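Phosphoribosyl-aminoimidazole carboxylase (Aspergillus clavatus, PDB 3K5I) probably catalyses the ATP-dependent carboxylation of 5-aminoimidazole ribonucleotide to its N5-carboxyamino derivative, as an ATP-grasp enzyme of purine biosynthesis. Local coordinates at residues A[163-168]-A[191-196]; A[225-230]-A[237-242]; A[268-273]-A[309-314]; A[334-339]-A[375-380]; A[355-360]-A[388-393]. All blocks are in the same frame, centred on the assembly; numbering follows the deposited sequence.

Contact 1. Residues A[163-168]-A[191-196]; sequences LMLKSK and EALKDR. With ADP (adenosine-5'-diphosphate), chain G.
Leu165 and Ser167 send their side chains toward Leu193 and Arg196, whereas Met164, just before them on strand 163-167, and Lys166, between them, serve the nucleotide on the other face. At Met164 the chain is bent at chi2 and chi3, bringing CE within 3.9 Å of ADP C4 at the adenine. Leu165 follows with a purely apolar contact: its CG lies 3.7 Å from Leu193 CD1, and the two leucines overlap side by side, running opposite ways. Leu193, just past the end of helix 186-192, lays its CD1 against the strand. Lys166 points away from this packing, extended beyond CG, and its NZ donates hydrogen bonds to O2A of the alpha-phosphate and, at 2.7 Å, to ADP N7, while Glu201 forms a salt bridge with the same nitrogen. Ser167 CB lies over one face of the Arg196 guanidinium, toward its rim, 3.3 Å from Arg196 NH2. With OG anti to the backbone N (chi1 175°), the Ser167 hydroxyl sits 3.2 Å from Arg196 NE. Ser167 OG and Arg196 NH2 are both hydrogen-bonded to Thr169 O, and Arg196 NH1 reaches Arg175 O. One strand thus divides its chemistry: on one face a lysine is paired with phosphate and with Glu201, which probably tempers and orients it, while on the other leucines pack beside a guanidinium bonded to the backbone carbonyls of Thr169 and Arg175.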
# COMPACT_ATOMS: atom_id res chain seq x y z
N LEU A 163 25.55 -27.40 -16.81
CA LEU A 163 24.17 -27.52 -17.26
C LEU A 163 23.31 -27.24 -16.03
O LEU A 163 23.75 -27.29 -14.88
CB LEU A 163 23.93 -28.91 -17.82
CG LEU A 163 24.42 -30.17 -17.10
CD1 LEU A 163 23.40 -30.22 -15.93
CD2 LEU A 163 24.39 -31.48 -17.99
N MET A 164 22.04 -26.93 -16.25
CA MET A 164 21.20 -26.64 -15.09
C MET A 164 20.40 -27.87 -14.73
O MET A 164 19.62 -28.31 -15.55
CB MET A 164 20.26 -25.45 -15.36
CG MET A 164 19.50 -24.96 -14.13
SD MET A 164 20.68 -24.69 -12.82
CE MET A 164 21.15 -23.18 -13.22
N LEU A 165 20.63 -28.46 -13.57
CA LEU A 165 19.81 -29.63 -13.29
C LEU A 165 18.52 -29.12 -12.70
O LEU A 165 18.58 -28.30 -11.80
CB LEU A 165 20.44 -30.61 -12.28
CG LEU A 165 19.76 -31.99 -12.13
CD1 LEU A 165 19.44 -32.76 -13.45
CD2 LEU A 165 20.49 -32.92 -11.08
N LYS A 166 17.37 -29.62 -13.15
CA LYS A 166 16.13 -29.11 -12.58
C LYS A 166 15.04 -30.13 -12.29
O LYS A 166 14.84 -31.06 -13.08
CB LYS A 166 15.50 -28.13 -13.58
CG LYS A 166 16.37 -27.08 -14.21
CD LYS A 166 15.50 -25.95 -14.83
CE LYS A 166 16.24 -24.61 -15.19
NZ LYS A 166 15.50 -23.47 -15.93
N SER A 167 14.32 -29.93 -11.18
CA SER A 167 13.19 -30.75 -10.76
C SER A 167 12.05 -30.26 -11.66
O SER A 167 11.84 -29.05 -11.88
CB SER A 167 12.66 -30.42 -9.34
OG SER A 167 11.48 -31.19 -9.08
N LYS A 168 11.30 -31.22 -12.18
CA LYS A 168 10.16 -30.86 -13.01
C LYS A 168 9.04 -30.27 -12.12
O LYS A 168 8.31 -29.33 -12.43
CB LYS A 168 9.67 -32.14 -13.66
CG LYS A 168 10.59 -32.68 -14.75
CD LYS A 168 9.85 -33.92 -15.30
CE LYS A 168 10.49 -34.79 -16.36
NZ LYS A 168 9.42 -35.37 -17.28
N GLU A 191 22.00 -36.10 -5.36
CA GLU A 191 21.61 -36.05 -3.97
C GLU A 191 20.74 -34.81 -3.78
O GLU A 191 19.60 -34.88 -3.31
CB GLU A 191 22.91 -35.96 -3.17
CG GLU A 191 22.78 -36.13 -1.67
CD GLU A 191 21.77 -37.15 -1.23
OE1 GLU A 191 21.61 -38.21 -1.89
OE2 GLU A 191 21.16 -36.88 -0.18
N ALA A 192 21.30 -33.67 -4.17
CA ALA A 192 20.62 -32.38 -3.99
C ALA A 192 19.14 -32.28 -4.30
O ALA A 192 18.36 -31.69 -3.53
CB ALA A 192 21.40 -31.22 -4.57
N LEU A 193 18.78 -32.86 -5.44
CA LEU A 193 17.43 -32.88 -5.97
C LEU A 193 16.90 -34.29 -5.84
O LEU A 193 16.17 -34.79 -6.68
CB LEU A 193 17.57 -32.62 -7.45
CG LEU A 193 17.90 -31.15 -7.76
CD1 LEU A 193 17.75 -30.88 -9.27
CD2 LEU A 193 17.01 -30.19 -6.99
N LYS A 194 17.33 -34.92 -4.76
CA LYS A 194 16.94 -36.28 -4.50
C LYS A 194 15.46 -36.54 -4.69
O LYS A 194 14.60 -35.75 -4.36
CB LYS A 194 17.23 -36.53 -3.02
CG LYS A 194 18.14 -37.68 -2.66
CD LYS A 194 17.78 -38.15 -1.24
CE LYS A 194 18.43 -37.37 -0.11
NZ LYS A 194 18.86 -38.34 0.94
N ASP A 195 15.18 -37.77 -5.10
CA ASP A 195 13.81 -38.24 -5.22
C ASP A 195 12.79 -37.35 -5.85
O ASP A 195 11.67 -37.33 -5.35
CB ASP A 195 13.27 -38.52 -3.81
CG ASP A 195 13.76 -39.84 -3.28
OD1 ASP A 195 13.96 -40.80 -4.05
OD2 ASP A 195 13.96 -39.89 -2.06
N ARG A 196 13.16 -36.63 -6.90
CA ARG A 196 12.24 -35.76 -7.61
C ARG A 196 12.33 -36.18 -9.11
O ARG A 196 13.27 -36.82 -9.56
CB ARG A 196 12.60 -34.26 -7.32
CG ARG A 196 12.68 -33.92 -5.79
CD ARG A 196 13.18 -32.48 -5.46
NE ARG A 196 12.27 -31.47 -6.02
CZ ARG A 196 12.39 -30.14 -5.91
NH1 ARG A 196 13.44 -29.63 -5.28
NH2 ARG A 196 11.51 -29.33 -6.47
PB ADP G . 12.61 -21.24 -10.55
O1B ADP G . 12.91 -21.84 -9.23
O2B ADP G . 11.22 -21.82 -10.70
O3B ADP G . 12.35 -19.78 -11.05
PA ADP G . 14.18 -21.08 -13.10
O1A ADP G . 13.53 -19.83 -13.49
O2A ADP G . 14.21 -22.02 -14.28
O3A ADP G . 13.56 -21.71 -11.76
O5' ADP G . 15.69 -20.59 -12.82
C5' ADP G . 15.98 -19.44 -12.02
C4' ADP G . 17.16 -18.70 -12.61
O4' ADP G . 18.30 -19.60 -12.71
C3' ADP G . 17.07 -18.20 -14.04
O3' ADP G . 16.62 -16.84 -13.93
C2' ADP G . 18.52 -18.12 -14.54
O2' ADP G . 19.31 -17.19 -13.74
C1' ADP G . 18.96 -19.42 -13.92
N9 ADP G . 18.80 -20.44 -14.94
C8 ADP G . 17.67 -21.20 -15.12
N7 ADP G . 17.76 -21.95 -16.24
C5 ADP G . 19.03 -21.66 -16.70
C6 ADP G . 19.76 -22.25 -17.79
N6 ADP G . 19.51 -23.04 -18.67
N1 ADP G . 21.01 -21.75 -17.99
C2 ADP G . 21.62 -20.82 -17.16
N3 ADP G . 20.99 -20.38 -16.10
C4 ADP G . 19.72 -20.77 -15.90

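Contact 2. Residues A[225-230]-A[237-242]; sequences PTVETV and KLVYAP
Tyr240 and Glu228 set their flat groups close together, the carboxylate and ring planes 35° apart, with Glu228 OE1 3.8 Å from Tyr240 CB. At the ring edge, Glu228 O lies in the plane near CD1, and Val230 CG2 comes to 4.0 Å from Tyr240 CE1. Arg244 serves both groups, as cation-pi partner of the ring and salt-bridge partner of Glu228 OE1. Backbone bonds in both directions join Glu228 and Tyr240, the one from Tyr240 N to Glu228 O being 3.0 Å long. The segments form the beta hairpin of strands 221-232 and 235-241, and it carries a classic beta bulge, in which Val230 stands opposite two residues, Lys237 and Leu238. Val230 O accepts from both, at 2.6 Å from Lys237 N and 3.2 Å from Leu238 N. On the opposite face, Thr229 CG2 and Val239 CG2 lie side by side, 3.8 Å apart, in a non-hydrogen-bonded pair. Beyond them a chi1 of -59° turns Val227 CG1 onto Ala241 CB, just before the cis peptide bond of Pro242.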
# COMPACT_ATOMS: atom_id res chain seq x y z
N PRO A 225 5.75 -2.78 -18.64
CA PRO A 225 7.00 -2.70 -19.41
C PRO A 225 7.95 -3.87 -19.08
O PRO A 225 7.83 -4.56 -18.05
CB PRO A 225 7.61 -1.40 -18.92
CG PRO A 225 6.42 -0.52 -18.63
CD PRO A 225 5.46 -1.51 -17.95
N THR A 226 8.87 -4.14 -20.00
CA THR A 226 9.86 -5.19 -19.83
C THR A 226 10.82 -4.63 -18.77
O THR A 226 11.19 -3.42 -18.76
CB THR A 226 10.68 -5.31 -21.13
OG1 THR A 226 9.82 -5.57 -22.25
CG2 THR A 226 11.81 -6.33 -21.02
N VAL A 227 11.14 -5.49 -17.82
CA VAL A 227 12.07 -5.21 -16.71
C VAL A 227 13.29 -6.16 -16.82
O VAL A 227 13.30 -7.19 -17.55
CB VAL A 227 11.48 -5.29 -15.30
CG1 VAL A 227 10.32 -4.29 -15.14
CG2 VAL A 227 11.07 -6.65 -15.07
N GLU A 228 14.38 -5.74 -16.18
CA GLU A 228 15.65 -6.45 -16.21
C GLU A 228 15.77 -7.07 -14.85
O GLU A 228 15.65 -6.34 -13.86
CB GLU A 228 16.68 -5.31 -16.13
CG GLU A 228 18.04 -5.82 -15.73
CD GLU A 228 19.07 -4.72 -15.89
OE1 GLU A 228 18.72 -3.56 -16.18
OE2 GLU A 228 20.24 -5.02 -15.71
N THR A 229 16.04 -8.36 -14.78
CA THR A 229 16.13 -8.94 -13.46
C THR A 229 17.51 -9.51 -13.22
O THR A 229 18.21 -9.86 -14.15
CB THR A 229 15.13 -10.12 -13.35
OG1 THR A 229 15.26 -11.07 -14.43
CG2 THR A 229 13.77 -9.56 -13.54
N VAL A 230 17.88 -9.65 -11.96
CA VAL A 230 19.19 -10.22 -11.65
C VAL A 230 19.00 -11.34 -10.64
O VAL A 230 18.45 -11.15 -9.55
CB VAL A 230 20.27 -9.22 -11.17
CG1 VAL A 230 21.60 -9.96 -11.05
CG2 VAL A 230 20.38 -7.99 -12.12
N LYS A 237 17.09 -11.49 -7.31
CA LYS A 237 17.72 -10.60 -6.36
C LYS A 237 17.27 -9.16 -6.58
O LYS A 237 16.71 -8.51 -5.69
CB LYS A 237 19.25 -10.76 -6.43
CG LYS A 237 20.00 -9.86 -5.46
CD LYS A 237 21.50 -10.11 -5.67
CE LYS A 237 22.41 -8.93 -5.31
NZ LYS A 237 23.81 -9.26 -5.75
N LEU A 238 17.50 -8.67 -7.79
CA LEU A 238 17.10 -7.31 -8.10
C LEU A 238 16.23 -7.26 -9.33
O LEU A 238 16.33 -8.15 -10.20
CB LEU A 238 18.28 -6.47 -8.63
CG LEU A 238 19.31 -6.36 -7.51
CD1 LEU A 238 20.75 -6.11 -8.03
CD2 LEU A 238 18.70 -5.19 -6.75
N VAL A 239 15.44 -6.19 -9.38
CA VAL A 239 14.59 -5.88 -10.54
C VAL A 239 14.79 -4.38 -10.86
O VAL A 239 14.69 -3.59 -9.94
CB VAL A 239 13.11 -6.30 -10.38
CG1 VAL A 239 12.29 -5.83 -11.62
CG2 VAL A 239 12.97 -7.84 -10.21
N TYR A 240 15.07 -4.00 -12.12
CA TYR A 240 15.22 -2.58 -12.57
C TYR A 240 14.08 -2.36 -13.54
O TYR A 240 13.90 -3.00 -14.57
CB TYR A 240 16.52 -2.31 -13.31
CG TYR A 240 17.73 -2.60 -12.47
CD1 TYR A 240 18.13 -3.92 -12.22
CD2 TYR A 240 18.42 -1.57 -11.85
CE1 TYR A 240 19.20 -4.20 -11.42
CE2 TYR A 240 19.52 -1.87 -11.03
CZ TYR A 240 19.92 -3.15 -10.85
OH TYR A 240 21.01 -3.32 -10.02
N ALA A 241 13.25 -1.40 -13.20
CA ALA A 241 12.10 -1.21 -14.05
C ALA A 241 11.98 0.24 -14.48
O ALA A 241 11.96 1.12 -13.66
CB ALA A 241 10.87 -1.74 -13.21
N PRO A 242 11.96 0.50 -15.79
CA PRO A 242 12.00 -0.53 -16.83
C PRO A 242 13.45 -0.99 -16.99
O PRO A 242 14.31 -0.37 -16.35
CB PRO A 242 11.55 0.26 -18.06
CG PRO A 242 12.16 1.64 -17.78
CD PRO A 242 12.26 1.83 -16.32

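Contact 3. Residues A[268-273]-A[309-314]; sequences KGVFGV and DAHLRA
Val270 and His311 make the defining bond here: Val270 N donates to His311 ND1 at 2.8 Å, with an N-H...N angle of 177°. The donor lies at the edge of the imidazole, only 14° out of its plane. Around this bond the backbone is close, with Gly269 CA 3.5 Å from His311 CE1, and Ala314 CB settles 3.9 Å from Gly269 N. Val270 CG2 touches His311 CB at 3.9 Å. Lys268 runs its aliphatic part past the helix, CD 3.3 Å from Ala314 O, before its NZ forms a salt bridge with Asp317. In the next shell, His311 has its CG anti to the backbone N (chi1 -173°), which carries the ring from the helix to the strand, and NE2 is hydrogen-bonded to Thr91 OG1. Leu39 of helix 34-46 also packs on the ring. On the far side of the helix, Arg313 NH1 is bonded to Leu353 O of the second subunit. The imidazole therefore bridges helix 307-315, the start of strand 269-278 and Thr91 on a strand of the N-terminal parallel sheet. Because ND1 acts as acceptor, the ring is consistent with a neutral form whose proton sits on NE2.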
# COMPACT_ATOMS: atom_id res chain seq x y z
N LYS A 268 -7.91 -16.02 -17.20
CA LYS A 268 -7.87 -14.58 -17.03
C LYS A 268 -6.91 -14.50 -15.87
O LYS A 268 -6.82 -15.43 -15.08
CB LYS A 268 -9.26 -14.11 -16.60
CG LYS A 268 -10.07 -13.83 -17.88
CD LYS A 268 -11.31 -12.92 -17.62
CE LYS A 268 -12.29 -13.60 -16.65
NZ LYS A 268 -13.67 -13.86 -17.20
N GLY A 269 -6.15 -13.42 -15.79
CA GLY A 269 -5.23 -13.35 -14.67
C GLY A 269 -3.87 -12.82 -15.11
O GLY A 269 -3.56 -12.65 -16.31
N VAL A 270 -3.09 -12.50 -14.10
CA VAL A 270 -1.77 -12.04 -14.37
C VAL A 270 -0.88 -13.28 -14.54
O VAL A 270 -0.99 -14.29 -13.83
CB VAL A 270 -1.22 -11.24 -13.22
CG1 VAL A 270 0.34 -11.44 -13.09
CG2 VAL A 270 -1.67 -9.80 -13.40
N PHE A 271 -0.00 -13.13 -15.53
CA PHE A 271 1.03 -14.05 -15.96
C PHE A 271 2.39 -13.36 -15.94
O PHE A 271 2.59 -12.21 -16.36
CB PHE A 271 0.81 -14.41 -17.42
CG PHE A 271 -0.26 -15.42 -17.62
CD1 PHE A 271 -1.58 -15.05 -17.53
CD2 PHE A 271 0.08 -16.73 -17.89
CE1 PHE A 271 -2.58 -15.97 -17.72
CE2 PHE A 271 -0.92 -17.66 -18.06
CZ PHE A 271 -2.25 -17.27 -17.97
N GLY A 272 3.34 -14.16 -15.47
CA GLY A 272 4.73 -13.73 -15.38
C GLY A 272 5.58 -14.39 -16.43
O GLY A 272 5.67 -15.61 -16.46
N VAL A 273 6.27 -13.58 -17.25
CA VAL A 273 7.16 -14.16 -18.28
C VAL A 273 8.70 -13.91 -18.11
O VAL A 273 9.13 -12.77 -18.10
CB VAL A 273 6.60 -13.99 -19.71
CG1 VAL A 273 7.57 -14.55 -20.68
CG2 VAL A 273 5.21 -14.69 -19.85
N ASP A 309 -3.54 -5.40 -8.01
CA ASP A 309 -4.84 -4.80 -8.33
C ASP A 309 -5.26 -5.38 -9.68
O ASP A 309 -6.39 -5.78 -9.92
CB ASP A 309 -4.52 -3.32 -8.61
CG ASP A 309 -4.09 -2.55 -7.35
OD1 ASP A 309 -4.63 -2.91 -6.26
OD2 ASP A 309 -3.39 -1.51 -7.54
N ALA A 310 -4.31 -5.39 -10.61
CA ALA A 310 -4.64 -5.88 -11.93
C ALA A 310 -5.25 -7.28 -11.97
O ALA A 310 -6.30 -7.53 -12.59
CB ALA A 310 -3.44 -5.73 -12.84
N HIS A 311 -4.57 -8.19 -11.27
CA HIS A 311 -5.04 -9.57 -11.22
C HIS A 311 -6.47 -9.73 -10.68
O HIS A 311 -7.27 -10.46 -11.22
CB HIS A 311 -4.12 -10.39 -10.38
CG HIS A 311 -4.46 -11.83 -10.43
ND1 HIS A 311 -4.04 -12.64 -11.46
CD2 HIS A 311 -5.25 -12.60 -9.62
CE1 HIS A 311 -4.55 -13.85 -11.29
NE2 HIS A 311 -5.26 -13.87 -10.17
N LEU A 312 -6.83 -9.01 -9.62
CA LEU A 312 -8.18 -9.13 -9.10
C LEU A 312 -9.15 -8.66 -10.14
O LEU A 312 -10.14 -9.31 -10.40
CB LEU A 312 -8.32 -8.15 -7.94
CG LEU A 312 -8.00 -8.66 -6.55
CD1 LEU A 312 -8.28 -7.43 -5.69
CD2 LEU A 312 -8.93 -9.89 -6.20
N ARG A 313 -8.87 -7.49 -10.73
CA ARG A 313 -9.76 -6.95 -11.75
C ARG A 313 -9.98 -7.95 -12.86
O ARG A 313 -11.12 -8.19 -13.31
CB ARG A 313 -9.19 -5.64 -12.33
CG ARG A 313 -9.33 -4.52 -11.31
CD ARG A 313 -8.45 -3.25 -11.59
NE ARG A 313 -8.68 -2.15 -10.64
CZ ARG A 313 -9.19 -0.95 -10.93
NH1 ARG A 313 -9.62 -0.65 -12.13
NH2 ARG A 313 -9.34 -0.01 -10.01
N ALA A 314 -8.86 -8.53 -13.29
CA ALA A 314 -8.95 -9.46 -14.41
C ALA A 314 -9.86 -10.65 -14.15
O ALA A 314 -10.71 -11.04 -14.97
CB ALA A 314 -7.59 -9.96 -14.84

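Contact 4. Residues A[334-339]-A[375-380]; sequences LNIIGG and GHITVT
Ile336 crosses over Gly375 to meet Ile377, and its chain can be traced atom by atom. CB stands 3.5 Å from Gly375 O, and CG1, set beside the backbone N by a chi1 of -64°, runs on past the same carbonyl. The extended end then brings CD1 to 3.8 Å from Ile377 CD1, and CD1 also lies 4.0 Å from His376 N; with no side chain at Gly375, the isoleucine lies directly over the neighbouring backbone. Beneath this packing, Leu334 and Ile377 exchange backbone hydrogen bonds, the one from Leu334 N to Ile377 O measuring 2.9 Å. Ile336 N bonds to Gly375 O from above the carbonyl plane, 45° out of it, and the return bond is weak. On the other face Asn335 and His376 form a non-hydrogen-bonded pair, their amide and ring planes 64° apart. Asn335 ND2 turns to Cys236 O and Asn294 OD1, while His376 ND1 is bonded to Tyr363 OH and its ring stacks with those of His361 and His297. Helix 384-399 covers the face of Leu334 and Ile377. Strands 331-337 and 373-380 lie toward the 358-362 edge of the eight-stranded antiparallel sheet, which runs on through them from strand 235-241 of the neighbouring hairpin.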
# COMPACT_ATOMS: atom_id res chain seq x y z
N LEU A 334 14.77 -4.82 -4.67
CA LEU A 334 15.79 -5.71 -4.12
C LEU A 334 15.07 -6.76 -3.22
O LEU A 334 14.20 -6.41 -2.43
CB LEU A 334 16.80 -4.90 -3.29
CG LEU A 334 17.89 -5.78 -2.65
CD1 LEU A 334 19.04 -6.15 -3.57
CD2 LEU A 334 18.47 -4.96 -1.56
N ASN A 335 15.37 -8.05 -3.35
CA ASN A 335 14.68 -9.01 -2.49
C ASN A 335 15.46 -9.06 -1.21
O ASN A 335 16.63 -8.80 -1.30
CB ASN A 335 14.74 -10.44 -3.09
CG ASN A 335 13.48 -10.77 -3.88
OD1 ASN A 335 12.45 -10.10 -3.72
ND2 ASN A 335 13.57 -11.76 -4.76
N ILE A 336 14.82 -9.42 -0.09
CA ILE A 336 15.44 -9.61 1.20
C ILE A 336 15.31 -11.11 1.38
O ILE A 336 14.26 -11.66 1.65
CB ILE A 336 14.68 -8.96 2.29
CG1 ILE A 336 14.69 -7.45 2.07
CG2 ILE A 336 15.33 -9.29 3.62
CD1 ILE A 336 13.85 -6.87 3.13
N ILE A 337 16.43 -11.77 1.17
CA ILE A 337 16.53 -13.22 1.22
C ILE A 337 17.07 -13.68 2.57
O ILE A 337 17.96 -13.02 3.11
CB ILE A 337 17.68 -13.45 0.16
CG1 ILE A 337 17.19 -12.89 -1.16
CG2 ILE A 337 18.04 -14.89 0.00
CD1 ILE A 337 15.75 -13.35 -1.27
N GLY A 338 16.60 -14.80 3.12
CA GLY A 338 17.15 -15.28 4.40
C GLY A 338 18.70 -15.44 4.30
O GLY A 338 19.26 -15.87 3.28
N GLY A 339 19.47 -15.04 5.32
CA GLY A 339 20.94 -15.18 5.21
C GLY A 339 21.44 -16.32 6.07
O GLY A 339 20.68 -17.25 6.41
N GLY A 375 10.99 -10.63 2.27
CA GLY A 375 10.41 -9.32 2.14
C GLY A 375 11.13 -8.72 0.89
O GLY A 375 11.87 -9.42 0.22
N HIS A 376 10.87 -7.46 0.53
CA HIS A 376 11.46 -6.74 -0.60
C HIS A 376 11.41 -5.27 -0.30
O HIS A 376 10.61 -4.84 0.53
CB HIS A 376 10.86 -7.05 -1.96
CG HIS A 376 9.52 -6.40 -2.23
ND1 HIS A 376 8.33 -7.08 -2.04
CD2 HIS A 376 9.18 -5.18 -2.73
CE1 HIS A 376 7.32 -6.31 -2.41
NE2 HIS A 376 7.80 -5.15 -2.83
N ILE A 377 12.31 -4.52 -0.94
CA ILE A 377 12.41 -3.08 -0.78
C ILE A 377 12.29 -2.58 -2.19
O ILE A 377 12.91 -3.13 -3.13
CB ILE A 377 13.80 -2.56 -0.46
CG1 ILE A 377 14.36 -3.34 0.71
CG2 ILE A 377 13.72 -1.03 -0.13
CD1 ILE A 377 13.36 -3.39 1.82
N THR A 378 11.48 -1.54 -2.33
CA THR A 378 11.39 -1.01 -3.69
C THR A 378 11.82 0.44 -3.63
O THR A 378 11.23 1.21 -2.87
CB THR A 378 9.94 -1.09 -4.31
OG1 THR A 378 9.60 -2.42 -4.66
CG2 THR A 378 9.90 -0.38 -5.67
N VAL A 379 12.78 0.81 -4.46
CA VAL A 379 13.20 2.24 -4.48
C VAL A 379 12.86 2.97 -5.81
O VAL A 379 13.16 2.50 -6.92
CB VAL A 379 14.71 2.35 -4.16
CG1 VAL A 379 15.22 3.77 -4.25
CG2 VAL A 379 14.93 1.80 -2.80
N THR A 380 12.20 4.12 -5.71
CA THR A 380 11.84 4.84 -6.95
C THR A 380 12.73 6.10 -7.10
O THR A 380 13.50 6.46 -6.21
CB THR A 380 10.41 5.35 -6.77
OG1 THR A 380 10.35 6.10 -5.55
CG2 THR A 380 9.48 4.21 -6.57

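Contact 5. Residues A[355-360]-A[388-393]; sequences IPNASI and ETHIQP
His390 lies against Pro356 with its ring face, and against Asn357 with its ring edge. The proline CG stands over the imidazole in a CH-pi contact, 3.9 Å from the ring centroid and 19° off the normal, displaced somewhat toward ND1. Asn357 meets the same ring nearly at right angles, the amide and imidazole planes 85° apart, with ND2 near the ring plane at 3.6 Å from His390 NE2. That amide nitrogen is hydrogen-bonded to Thr380 O, which anchors it to the neighbouring strand. Pro356 O also approaches the ring, 3.6 Å from His390 CD2. A turn further along the helix, Ile355 reaches with CD1 toward Pro393 CB, 4.5 Å away. Having no N-H, Pro393 cannot bond to the preceding turn, and the helix is kinked there. His390 gets to the loop because its CG is anti to the carbonyl carbon (chi1 -78°), which tips the ring toward Pro356, and Val379 also packs against the His390 side chain. The second subunit adds to the contact: its Ser324 OG is hydrogen-bonded to Asn357 N, and its Gln323 packs on both Pro356 and His390. The loop is a type II beta turn from Ile355 to Ala358, with Asn357 in the left-handed conformation common at its third position. It leads into strand 358-362, outermost of the sheet within the chain, and joins that edge to helix 384-399 at the subunit interface.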
# COMPACT_ATOMS: atom_id res chain seq x y z
N ILE A 355 17.14 4.44 3.40
CA ILE A 355 17.43 4.73 1.99
C ILE A 355 16.40 5.76 1.54
O ILE A 355 15.22 5.66 1.91
CB ILE A 355 17.41 3.45 1.21
CG1 ILE A 355 18.38 2.48 1.88
CG2 ILE A 355 17.64 3.76 -0.24
CD1 ILE A 355 19.93 2.72 1.68
N PRO A 356 16.79 6.80 0.79
CA PRO A 356 15.71 7.75 0.47
C PRO A 356 14.78 6.99 -0.49
O PRO A 356 15.28 6.18 -1.26
CB PRO A 356 16.42 8.94 -0.22
CG PRO A 356 17.91 8.70 -0.04
CD PRO A 356 18.15 7.29 0.46
N ASN A 357 13.48 7.27 -0.50
CA ASN A 357 12.53 6.65 -1.45
C ASN A 357 12.33 5.16 -1.46
O ASN A 357 11.83 4.59 -2.42
CB ASN A 357 12.93 7.02 -2.88
CG ASN A 357 12.89 8.52 -3.07
OD1 ASN A 357 12.46 9.22 -2.13
ND2 ASN A 357 13.30 9.01 -4.24
N ALA A 358 12.72 4.54 -0.36
CA ALA A 358 12.65 3.11 -0.32
C ALA A 358 11.39 2.62 0.36
O ALA A 358 11.11 2.97 1.51
CB ALA A 358 13.91 2.64 0.40
N SER A 359 10.62 1.80 -0.35
CA SER A 359 9.39 1.32 0.25
C SER A 359 9.71 -0.08 0.75
O SER A 359 10.15 -0.91 -0.02
CB SER A 359 8.28 1.32 -0.81
OG SER A 359 7.19 0.47 -0.52
N ILE A 360 9.48 -0.28 2.05
CA ILE A 360 9.77 -1.57 2.65
C ILE A 360 8.58 -2.51 2.77
O ILE A 360 7.56 -2.10 3.24
CB ILE A 360 10.36 -1.38 4.07
CG1 ILE A 360 11.64 -0.50 4.02
CG2 ILE A 360 10.47 -2.74 4.74
CD1 ILE A 360 12.07 0.46 5.14
N GLU A 388 19.40 4.16 -8.65
CA GLU A 388 20.56 3.31 -8.46
C GLU A 388 21.46 3.83 -7.32
O GLU A 388 21.97 3.07 -6.48
CB GLU A 388 21.40 3.31 -9.70
CG GLU A 388 20.97 2.31 -10.76
CD GLU A 388 21.55 2.72 -12.11
OE1 GLU A 388 21.14 2.19 -13.15
OE2 GLU A 388 22.45 3.59 -12.13
N THR A 389 21.64 5.14 -7.29
CA THR A 389 22.45 5.68 -6.20
C THR A 389 21.79 5.57 -4.81
O THR A 389 22.45 5.38 -3.77
CB THR A 389 22.58 7.16 -6.51
OG1 THR A 389 23.27 7.34 -7.76
CG2 THR A 389 23.33 7.83 -5.40
N HIS A 390 20.48 5.75 -4.76
CA HIS A 390 19.85 5.66 -3.45
C HIS A 390 19.95 4.26 -2.91
O HIS A 390 20.08 4.06 -1.71
CB HIS A 390 18.38 5.83 -3.59
CG HIS A 390 17.95 7.25 -3.78
ND1 HIS A 390 18.80 8.32 -3.57
CD2 HIS A 390 16.75 7.76 -4.15
CE1 HIS A 390 18.13 9.43 -3.83
NE2 HIS A 390 16.89 9.12 -4.16
N ILE A 391 19.86 3.28 -3.80
CA ILE A 391 19.93 1.91 -3.31
C ILE A 391 21.31 1.27 -3.10
O ILE A 391 21.45 0.30 -2.33
CB ILE A 391 19.08 0.97 -4.18
CG1 ILE A 391 18.61 -0.24 -3.41
CG2 ILE A 391 19.85 0.55 -5.41
CD1 ILE A 391 17.35 -1.04 -4.08
N GLN A 392 22.34 1.76 -3.76
CA GLN A 392 23.64 1.08 -3.55
C GLN A 392 24.09 0.57 -2.18
O GLN A 392 24.44 -0.60 -1.96
CB GLN A 392 24.80 1.86 -4.16
CG GLN A 392 26.07 1.02 -4.26
CD GLN A 392 25.83 -0.23 -5.07
OE1 GLN A 392 25.91 -0.20 -6.29
NE2 GLN A 392 25.49 -1.32 -4.38
N PRO A 393 24.10 1.48 -1.22
CA PRO A 393 24.51 1.14 0.12
C PRO A 393 23.76 -0.03 0.77
O PRO A 393 24.32 -0.80 1.56
CB PRO A 393 24.31 2.44 0.88
CG PRO A 393 24.06 3.45 -0.09
CD PRO A 393 23.48 2.81 -1.30

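Overall arrangement
Contacts 2, 3, 4 and 5 all reach the same eight-stranded sheet, whereas contact 1 lies in the smaller ATP-grasp sheet, its centre about 27 Å from those of contacts 2 and 4. Contacts 2 and 4 are buried strand pairs joined directly, since strands 235-241 and 331-337 are neighbours and Lys237 meets Asn335 through backbone. Contact 5 adjoins contact 4 along strands 358-362 and 373-380 but is only partly buried, relying on ring packing beside the second subunit. Contact 3, also buried, instead uses one imidazole bond to tie a helix to a strand. Among the five, contact 1 alone touches ADP.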